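Local structure of penicillin-binding protein 2 (Pbp2) (Helicobacter pylori, 5LP5) at residues 57-62 / 263-268; 156-161 / 238-243; 407-412 / 420-425. The protein probably binds penicillin and cross-links peptidoglycan as a transpeptidase in cell wall synthesis, forming a core complex with MreC. All blocks are in the same frame, centred on the assembly; numbering follows the deposited sequence.

Contact 1. Residues 57-62 / 263-268; sequences TDRNDE and ELLVAG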
loop_
_atom_site.group_PDB
_atom_site.type_symbol
_atom_site.label_atom_id
_atom_site.label_comp_id
_atom_site.label_asym_id
_atom_site.label_seq_id
_atom_site.Cartn_x
_atom_site.Cartn_y
_atom_site.Cartn_z
ATOM N N THR A 57 -8.374 4.789 -8.230
ATOM C CA THR A 57 -8.524 6.234 -8.334
ATOM C C THR A 57 -9.877 6.664 -8.886
ATOM O O THR A 57 -10.392 6.111 -9.858
ATOM C CB THR A 57 -7.397 6.895 -9.177
ATOM O OG1 THR A 57 -7.028 6.058 -10.285
ATOM C CG2 THR A 57 -6.195 7.115 -8.331
ATOM N N ASP A 58 -10.447 7.626 -8.173
ATOM C CA ASP A 58 -11.459 8.590 -8.639
ATOM C C ASP A 58 -11.251 9.166 -10.063
ATOM O O ASP A 58 -10.158 9.162 -10.637
ATOM C CB ASP A 58 -11.434 9.715 -7.576
ATOM C CG ASP A 58 -12.231 10.919 -7.936
ATOM O OD1 ASP A 58 -13.341 11.073 -7.412
ATOM O OD2 ASP A 58 -11.715 11.747 -8.694
ATOM N N ARG A 59 -12.333 9.672 -10.619
ATOM C CA ARG A 59 -12.325 10.342 -11.925
ATOM C C ARG A 59 -11.193 11.343 -12.097
ATOM O O ARG A 59 -10.635 11.462 -13.175
ATOM C CB ARG A 59 -13.649 11.081 -12.062
ATOM C CG ARG A 59 -13.863 11.798 -13.350
ATOM C CD ARG A 59 -15.311 12.221 -13.455
ATOM N NE ARG A 59 -15.645 12.306 -14.865
ATOM C CZ ARG A 59 -15.904 11.271 -15.645
ATOM N NH1 ARG A 59 -15.922 10.034 -15.166
ATOM N NH2 ARG A 59 -16.167 11.481 -16.919
ATOM N N ASN A 60 -10.910 12.076 -11.022
ATOM C CA ASN A 60 -9.961 13.176 -11.015
ATOM C C ASN A 60 -8.702 12.821 -10.239
ATOM O O ASN A 60 -8.012 13.714 -9.726
ATOM C CB ASN A 60 -10.603 14.405 -10.371
ATOM C CG ASN A 60 -11.772 14.930 -11.161
ATOM O OD1 ASN A 60 -11.723 15.015 -12.390
ATOM N ND2 ASN A 60 -12.827 15.320 -10.454
ATOM N N ASP A 61 -8.404 11.530 -10.150
ATOM C CA ASP A 61 -7.150 11.077 -9.556
ATOM C C ASP A 61 -7.072 11.269 -8.023
ATOM O O ASP A 61 -5.988 11.299 -7.460
ATOM C CB ASP A 61 -5.943 11.754 -10.253
ATOM C CG ASP A 61 -5.898 11.486 -11.751
ATOM O OD1 ASP A 61 -6.158 10.325 -12.139
ATOM O OD2 ASP A 61 -5.583 12.416 -12.540
ATOM N N GLU A 62 -8.205 11.389 -7.343
ATOM C CA GLU A 62 -8.213 11.260 -5.886
ATOM C C GLU A 62 -8.045 9.765 -5.516
ATOM O O GLU A 62 -8.454 8.878 -6.265
ATOM C CB GLU A 62 -9.516 11.815 -5.290
ATOM C CG GLU A 62 -9.776 13.287 -5.549
ATOM C CD GLU A 62 -9.037 14.210 -4.606
ATOM O OE1 GLU A 62 -8.887 13.889 -3.416
ATOM O OE2 GLU A 62 -8.614 15.290 -5.056
ATOM N N GLU A 263 -20.926 5.966 -17.844
ATOM C CA GLU A 263 -20.077 6.179 -16.689
ATOM C C GLU A 263 -20.938 6.515 -15.464
ATOM O O GLU A 263 -21.842 7.348 -15.532
ATOM C CB GLU A 263 -19.044 7.280 -16.960
ATOM C CG GLU A 263 -17.875 6.834 -17.830
ATOM C CD GLU A 263 -16.800 7.901 -18.030
ATOM O OE1 GLU A 263 -17.049 9.089 -17.710
ATOM O OE2 GLU A 263 -15.699 7.533 -18.512
ATOM N N LEU A 264 -20.657 5.839 -14.352
ATOM C CA LEU A 264 -21.311 6.129 -13.091
ATOM C C LEU A 264 -20.476 7.141 -12.287
ATOM O O LEU A 264 -19.328 6.887 -11.917
ATOM C CB LEU A 264 -21.518 4.847 -12.294
ATOM C CG LEU A 264 -22.446 3.855 -12.990
ATOM C CD1 LEU A 264 -22.379 2.511 -12.309
ATOM C CD2 LEU A 264 -23.883 4.360 -13.046
ATOM N N LEU A 265 -21.059 8.305 -12.044
ATOM C CA LEU A 265 -20.422 9.326 -11.259
ATOM C C LEU A 265 -20.788 9.157 -9.785
ATOM O O LEU A 265 -20.009 9.495 -8.918
ATOM C CB LEU A 265 -20.828 10.712 -11.763
ATOM C CG LEU A 265 -20.547 11.057 -13.240
ATOM C CD1 LEU A 265 -21.083 12.435 -13.623
ATOM C CD2 LEU A 265 -19.066 10.991 -13.548
ATOM N N VAL A 266 -21.983 8.648 -9.512
ATOM C CA VAL A 266 -22.387 8.279 -8.162
ATOM C C VAL A 266 -22.984 6.876 -8.162
ATOM O O VAL A 266 -23.575 6.442 -9.143
ATOM C CB VAL A 266 -23.434 9.258 -7.617
ATOM C CG1 VAL A 266 -23.867 8.871 -6.220
ATOM C CG2 VAL A 266 -22.876 10.676 -7.626
ATOM N N ALA A 267 -22.803 6.179 -7.044
ATOM C CA ALA A 267 -23.442 4.895 -6.747
ATOM C C ALA A 267 -23.416 4.703 -5.224
ATOM O O ALA A 267 -22.462 4.153 -4.639
ATOM C CB ALA A 267 -22.736 3.759 -7.450
ATOM N N GLY A 268 -24.460 5.193 -4.576
ATOM C CA GLY A 268 -24.577 5.048 -3.148
ATOM C C GLY A 268 -25.539 3.958 -2.762
ATOM O O GLY A 268 -26.574 3.799 -3.391
#

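Contact 2. Residues 156-161 / 238-243; sequences NALASH and RLQKEA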
loop_
_atom_site.group_PDB
_atom_site.type_symbol
_atom_site.label_atom_id
_atom_site.label_comp_id
_atom_site.label_asym_id
_atom_site.label_seq_id
_atom_site.Cartn_x
_atom_site.Cartn_y
_atom_site.Cartn_z
ATOM N N ASN A 156 -12.784 5.710 4.087
ATOM C CA ASN A 156 -13.538 4.791 4.928
ATOM C C ASN A 156 -14.768 4.150 4.296
ATOM O O ASN A 156 -14.631 3.142 3.599
ATOM C CB ASN A 156 -13.869 5.457 6.260
ATOM C CG ASN A 156 -12.636 5.646 7.107
ATOM O OD1 ASN A 156 -12.049 4.690 7.609
ATOM N ND2 ASN A 156 -12.202 6.869 7.209
ATOM N N ALA A 157 -15.949 4.710 4.546
ATOM C CA ALA A 157 -17.208 4.113 4.081
ATOM C C ALA A 157 -17.752 4.784 2.830
ATOM O O ALA A 157 -18.870 4.511 2.395
ATOM C CB ALA A 157 -18.262 4.134 5.182
ATOM N N LEU A 158 -16.952 5.654 2.235
ATOM C CA LEU A 158 -17.335 6.267 0.986
ATOM C C LEU A 158 -17.318 5.212 -0.101
ATOM O O LEU A 158 -16.297 4.572 -0.319
ATOM C CB LEU A 158 -16.386 7.405 0.625
ATOM C CG LEU A 158 -16.838 8.184 -0.606
ATOM C CD1 LEU A 158 -18.065 9.019 -0.268
ATOM C CD2 LEU A 158 -15.706 9.061 -1.110
ATOM N N ALA A 159 -18.460 5.033 -0.761
ATOM C CA ALA A 159 -18.577 4.147 -1.927
ATOM C C ALA A 159 -18.182 2.729 -1.580
ATOM O O ALA A 159 -17.745 1.963 -2.436
ATOM C CB ALA A 159 -17.723 4.658 -3.082
ATOM N N SER A 160 -18.353 2.378 -0.315
ATOM C CA SER A 160 -17.976 1.064 0.156
ATOM C C SER A 160 -18.578 -0.061 -0.685
ATOM O O SER A 160 -17.969 -1.129 -0.816
ATOM C CB SER A 160 -18.352 0.898 1.635
ATOM O OG SER A 160 -19.747 0.720 1.841
ATOM N N HIS A 161 -19.759 0.166 -1.250
ATOM C CA HIS A 161 -20.425 -0.872 -2.029
ATOM C C HIS A 161 -19.963 -0.891 -3.482
ATOM O O HIS A 161 -20.300 -1.789 -4.227
ATOM C CB HIS A 161 -21.959 -0.757 -1.927
ATOM C CG HIS A 161 -22.520 -1.239 -0.621
ATOM N ND1 HIS A 161 -22.882 -0.376 0.388
ATOM C CD2 HIS A 161 -22.779 -2.488 -0.158
ATOM C CE1 HIS A 161 -23.345 -1.070 1.412
ATOM N NE2 HIS A 161 -23.289 -2.353 1.110
ATOM N N ARG A 238 -16.502 14.222 -4.894
ATOM C CA ARG A 238 -17.331 15.295 -4.350
ATOM C C ARG A 238 -18.802 14.919 -4.469
ATOM O O ARG A 238 -19.563 15.018 -3.508
ATOM C CB ARG A 238 -17.059 16.601 -5.075
ATOM C CG ARG A 238 -15.658 17.149 -4.828
ATOM C CD ARG A 238 -15.230 18.153 -5.898
ATOM N NE ARG A 238 -15.147 17.517 -7.206
ATOM C CZ ARG A 238 -14.971 18.162 -8.354
ATOM N NH1 ARG A 238 -14.836 19.481 -8.374
ATOM N NH2 ARG A 238 -14.929 17.488 -9.494
ATOM N N LEU A 239 -19.189 14.470 -5.658
ATOM C CA LEU A 239 -20.562 14.059 -5.916
ATOM C C LEU A 239 -21.030 12.930 -5.000
ATOM O O LEU A 239 -22.189 12.922 -4.603
ATOM C CB LEU A 239 -20.724 13.636 -7.369
ATOM C CG LEU A 239 -20.598 14.730 -8.425
ATOM C CD1 LEU A 239 -20.782 14.124 -9.811
ATOM C CD2 LEU A 239 -21.602 15.846 -8.209
ATOM N N GLN A 240 -20.145 11.985 -4.671
ATOM C CA GLN A 240 -20.488 10.900 -3.737
ATOM C C GLN A 240 -20.637 11.400 -2.313
ATOM O O GLN A 240 -21.483 10.914 -1.562
ATOM C CB GLN A 240 -19.461 9.772 -3.754
ATOM C CG GLN A 240 -19.764 8.654 -4.760
ATOM C CD GLN A 240 -20.544 7.469 -4.209
ATOM O OE1 GLN A 240 -21.152 6.755 -4.983
ATOM N NE2 GLN A 240 -20.501 7.231 -2.897
ATOM N N LYS A 241 -19.822 12.368 -1.920
ATOM C CA LYS A 241 -19.976 12.921 -0.582
ATOM C C LYS A 241 -21.314 13.632 -0.463
ATOM O O LYS A 241 -21.945 13.576 0.597
ATOM C CB LYS A 241 -18.814 13.837 -0.208
ATOM C CG LYS A 241 -17.581 13.059 0.200
ATOM C CD LYS A 241 -16.521 13.927 0.825
ATOM C CE LYS A 241 -15.296 13.083 1.123
ATOM N NZ LYS A 241 -14.191 13.903 1.690
ATOM N N GLU A 242 -21.744 14.275 -1.550
ATOM C CA GLU A 242 -23.066 14.882 -1.610
ATOM C C GLU A 242 -24.113 13.807 -1.429
ATOM O O GLU A 242 -25.016 13.936 -0.605
ATOM C CB GLU A 242 -23.286 15.599 -2.951
ATOM C CG GLU A 242 -24.662 16.248 -3.119
ATOM C CD GLU A 242 -25.021 17.215 -1.998
ATOM O OE1 GLU A 242 -24.122 17.664 -1.264
ATOM O OE2 GLU A 242 -26.215 17.529 -1.835
ATOM N N ALA A 243 -23.972 12.739 -2.207
ATOM C CA ALA A 243 -24.873 11.594 -2.146
ATOM C C ALA A 243 -24.987 11.044 -0.732
ATOM O O ALA A 243 -26.075 10.795 -0.258
ATOM C CB ALA A 243 -24.400 10.518 -3.093
#

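Contact 3. Residues 407-412 / 420-425; sequences IVPDNL and QDWRVG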
loop_
_atom_site.group_PDB
_atom_site.type_symbol
_atom_site.label_atom_id
_atom_site.label_comp_id
_atom_site.label_asym_id
_atom_site.label_seq_id
_atom_site.Cartn_x
_atom_site.Cartn_y
_atom_site.Cartn_z
ATOM N N ILE A 407 -37.560 -9.368 -12.537
ATOM C CA ILE A 407 -38.634 -10.195 -12.994
ATOM C C ILE A 407 -39.597 -9.269 -13.688
ATOM O O ILE A 407 -40.183 -8.397 -13.051
ATOM C CB ILE A 407 -39.363 -10.860 -11.817
ATOM C CG1 ILE A 407 -38.470 -11.927 -11.191
ATOM C CG2 ILE A 407 -40.672 -11.482 -12.285
ATOM C CD1 ILE A 407 -38.955 -12.391 -9.840
ATOM N N VAL A 408 -39.737 -9.440 -14.990
ATOM C CA VAL A 408 -40.844 -8.830 -15.718
ATOM C C VAL A 408 -41.937 -9.888 -15.834
ATOM O O VAL A 408 -41.866 -10.773 -16.695
ATOM C CB VAL A 408 -40.424 -8.313 -17.121
ATOM C CG1 VAL A 408 -41.647 -7.887 -17.933
ATOM C CG2 VAL A 408 -39.462 -7.144 -16.981
ATOM N N PRO A 409 -42.946 -9.806 -14.961
ATOM C CA PRO A 409 -43.887 -10.908 -14.899
ATOM C C PRO A 409 -44.684 -11.048 -16.191
ATOM O O PRO A 409 -45.158 -10.048 -16.741
ATOM C CB PRO A 409 -44.803 -10.524 -13.734
ATOM C CG PRO A 409 -44.755 -9.038 -13.725
ATOM C CD PRO A 409 -43.366 -8.679 -14.124
ATOM N N ASP A 410 -44.794 -12.287 -16.673
ATOM C CA ASP A 410 -45.644 -12.588 -17.806
ATOM C C ASP A 410 -46.444 -13.884 -17.568
ATOM O O ASP A 410 -46.461 -14.452 -16.462
ATOM C CB ASP A 410 -44.827 -12.579 -19.130
ATOM C CG ASP A 410 -43.910 -13.790 -19.296
ATOM O OD1 ASP A 410 -43.904 -14.680 -18.433
ATOM O OD2 ASP A 410 -43.190 -13.872 -20.312
ATOM N N ASN A 411 -47.122 -14.318 -18.621
ATOM C CA ASN A 411 -47.927 -15.516 -18.636
ATOM C C ASN A 411 -47.111 -16.743 -18.226
ATOM O O ASN A 411 -47.397 -17.430 -17.249
ATOM C CB ASN A 411 -48.429 -15.673 -20.081
ATOM C CG ASN A 411 -49.300 -16.874 -20.276
ATOM O OD1 ASN A 411 -50.087 -17.231 -19.403
ATOM N ND2 ASN A 411 -49.186 -17.499 -21.443
ATOM N N LEU A 412 -46.064 -16.989 -18.994
ATOM C CA LEU A 412 -45.253 -18.196 -18.846
ATOM C C LEU A 412 -44.498 -18.203 -17.543
ATOM O O LEU A 412 -44.133 -19.267 -17.053
ATOM C CB LEU A 412 -44.225 -18.314 -19.970
ATOM C CG LEU A 412 -44.688 -18.675 -21.386
ATOM C CD1 LEU A 412 -45.556 -17.595 -22.046
ATOM C CD2 LEU A 412 -43.452 -18.945 -22.233
ATOM N N GLN A 420 -50.225 -20.985 -11.574
ATOM C CA GLN A 420 -51.558 -20.389 -11.672
ATOM C C GLN A 420 -51.735 -19.610 -12.956
ATOM O O GLN A 420 -50.751 -19.147 -13.515
ATOM C CB GLN A 420 -51.788 -19.476 -10.492
ATOM C CG GLN A 420 -51.552 -20.179 -9.175
ATOM C CD GLN A 420 -51.851 -19.303 -7.992
ATOM O OE1 GLN A 420 -51.748 -18.074 -8.078
ATOM N NE2 GLN A 420 -52.235 -19.927 -6.875
ATOM N N ASP A 421 -52.983 -19.479 -13.413
ATOM C CA ASP A 421 -53.279 -18.811 -14.682
ATOM C C ASP A 421 -53.011 -17.309 -14.638
ATOM O O ASP A 421 -52.891 -16.727 -13.554
ATOM C CB ASP A 421 -54.738 -19.047 -15.093
ATOM C CG ASP A 421 -54.963 -20.406 -15.730
ATOM O OD1 ASP A 421 -54.003 -21.033 -16.217
ATOM O OD2 ASP A 421 -56.125 -20.844 -15.759
ATOM N N TRP A 422 -52.896 -16.705 -15.827
ATOM C CA TRP A 422 -52.654 -15.267 -15.949
ATOM C C TRP A 422 -53.957 -14.501 -16.132
ATOM O O TRP A 422 -54.393 -14.248 -17.256
ATOM C CB TRP A 422 -51.704 -14.933 -17.100
ATOM C CG TRP A 422 -51.294 -13.463 -17.095
ATOM C CD1 TRP A 422 -51.864 -12.433 -17.804
ATOM C CD2 TRP A 422 -50.247 -12.877 -16.321
ATOM N NE1 TRP A 422 -51.229 -11.250 -17.514
ATOM C CE2 TRP A 422 -50.223 -11.499 -16.617
ATOM C CE3 TRP A 422 -49.312 -13.385 -15.414
ATOM C CZ2 TRP A 422 -49.311 -10.626 -16.023
ATOM C CZ3 TRP A 422 -48.397 -12.511 -14.831
ATOM C CH2 TRP A 422 -48.411 -11.149 -15.139
ATOM N N ARG A 423 -54.569 -14.124 -15.017
ATOM C CA ARG A 423 -55.808 -13.371 -15.055
ATOM C C ARG A 423 -55.512 -11.957 -15.554
ATOM O O ARG A 423 -54.409 -11.458 -15.397
ATOM C CB ARG A 423 -56.471 -13.352 -13.684
ATOM C CG ARG A 423 -56.837 -14.739 -13.160
ATOM C CD ARG A 423 -57.126 -14.673 -11.671
ATOM N NE ARG A 423 -55.981 -14.123 -10.933
ATOM C CZ ARG A 423 -56.051 -13.461 -9.776
ATOM N NH1 ARG A 423 -57.222 -13.238 -9.183
ATOM N NH2 ARG A 423 -54.937 -13.009 -9.204
ATOM N N VAL A 424 -56.497 -11.354 -16.214
ATOM C CA VAL A 424 -56.486 -9.940 -16.602
ATOM C C VAL A 424 -55.981 -8.989 -15.490
ATOM O O VAL A 424 -55.297 -8.010 -15.780
ATOM C CB VAL A 424 -57.912 -9.516 -17.074
ATOM C CG1 VAL A 424 -58.963 -9.844 -16.011
ATOM C CG2 VAL A 424 -57.969 -8.036 -17.436
ATOM N N GLY A 425 -56.318 -9.278 -14.229
ATOM C CA GLY A 425 -55.895 -8.451 -13.099
ATOM C C GLY A 425 -54.382 -8.326 -12.995
ATOM O O GLY A 425 -53.864 -7.296 -12.547
HETATM O O HOH W 1 -49.561 -17.705 -15.879
#

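Contact 1. Residues 57-62 / 263-268
Arg59 reaches from a type I beta turn to Glu263 and Leu265, at the start of an edge strand of the five-stranded antiparallel sheet of the transpeptidase domain. The turn runs from Asp58 to Asp61, between strands 56-57 and 63-76 of the N-terminal module, and this one side chain spans the gap. The backbones do not pack: the closest pair of CA atoms, in Arg59 and Leu265, is 8.2 Å apart, and just 130 Å² is buried in all. The dense part lies round the guanidinium. With CG anti to the backbone N (chi1 -178°) and the chain extended as far as NE, both terminal nitrogens are carried end-on to a single oxygen, OE1 of Glu263. The NH2 bond to that atom is 2.7 Å long and uses its syn lone pair. NH1 meets the same OE1 at 2.9 Å, from well above the carboxylate plane. That difference follows from the two planes standing 81° apart, so the salt bridge converges on one atom instead of pairing two nitrogens with two oxygens. NH1 has a second acceptor in Ser234 O, which helps fix the rotation of the group. The other side of the turn is loose. Asn60, Asp61 and Glu62 are solvent-exposed and make no contact with 263-268, although Asn60 touches Arg238 of helix 237-246. On the sheet side, Leu265 and Val266 both face Val256 of strand 252-258, which defines a classic beta bulge. Here the chain turns a corner, and the side chain of Leu265 extends toward the arginine. Its CD2 methyl lies 3.5 Å above the guanidinium plane, displaced toward the rim, with NH1 its nearest arginine atom at 3.7 Å.

Contact 2. Residues 156-161 / 238-243
Leu158 lays its CD1 methyl against two neighbouring residues of a helix, touching Gln240 CB at 3.8 Å and Lys241 CG at 4.1 Å. Its CG stands anti to the backbone N (chi1 -174°), and the resulting reach matters because the CA atoms of Leu158 and Lys241 are 7.3 Å apart. Lys241 offers only the base of its side chain: beyond CG it runs out extended at the exposed border of the contact. Gln240 behaves differently. Its CA-CB bond is directed at segment 156-161, but the chain then bends sharply, with chi1 at -91° and chi2 at -93°, both displaced from the usual staggered values. The bend at chi2 sets the amide alongside Ala159, whose CB lies 3.8 Å from Gln240 NE2. That nitrogen is also 3.7 Å from Ala159 N, which is packing and not a hydrogen bond. The other end of the amide, OE1, accepts from the backbone N of Ala267 in strand 264-270, a bond that probably fixes which way the group faces. Ala159 gets its place from a type II beta turn, Ala157 to Ser160, in which it takes the third position with positive phi; it is also the N-cap residue of helix 160-163. Helix 237-246, on the receiving side, belongs to the layer packed on the transpeptidase sheet: Leu239 and Ala243 touch both Val266 of the sheet and the C-terminal helix 572-584. Pairing of the N- and C-terminal helices on one sheet face is as in the beta-lactamase fold. The turn meets a different side of this helix, the one bearing Gln240 and Lys241. Leu158 follows that surface in both directions along the axis, touching Lys237 and Asp244 as well.

Contact 3. Residues 407-412 / 420-425
The indole of Trp422 turns one face to the peptide between Asp410 and Asn411, where helix 411-418 begins with Asp410 as its N-cap. This is plain packing between the starts of two successive helices of the transpeptidase domain, 411-418 and 424-430. The CB of Asp410 points away from the tryptophan, and OD1 caps the helix by accepting from Trp413 N. Asp410 C sits 3.5 Å above the indole plane and Asn411 N 4.0 Å, both displaced toward the rim, without a hydrogen bond. Trp422 comes into position with its CG anti to the backbone N (chi1 -172°), and its NE1 bonds to Thr427 OG1 in the second helix, which would restrain rotation of the ring. At the far end of the six-membered ring, CH2 meets Pro409 CB at 3.9 Å, an apolar contact. Asn411 stands at the opposite end of the side chain: its amide plane is turned 75° from the indole, and OD1 approaches Trp422 CB at 3.6 Å. A water bridges the first turn of helix 411-418 to the segment after it, donating to Asn411 O at 2.6 Å and to Gln420 O at 3.0 Å.

How the contacts relate
Contacts 1 and 2 lie side by side, their centres 9 Å apart, and share the junction between the N-terminal module and the transpeptidase domain. Helix 237-246 and edge strand 264-270 link them directly: Val266 CG1 of contact 1 packs on Ala243 CB of contact 2 at 3.6 Å. In sequence, both segments of contact 2 fall between those of contact 1, so two separate N-terminal loops meet neighbouring elements at the start of the transpeptidase fold. Contact 3 follows later in the chain, in a helical part of that domain, with its centre about 40 Å from the other two centres. It is a local closure between successive helices, structurally separate from the interdomain junction.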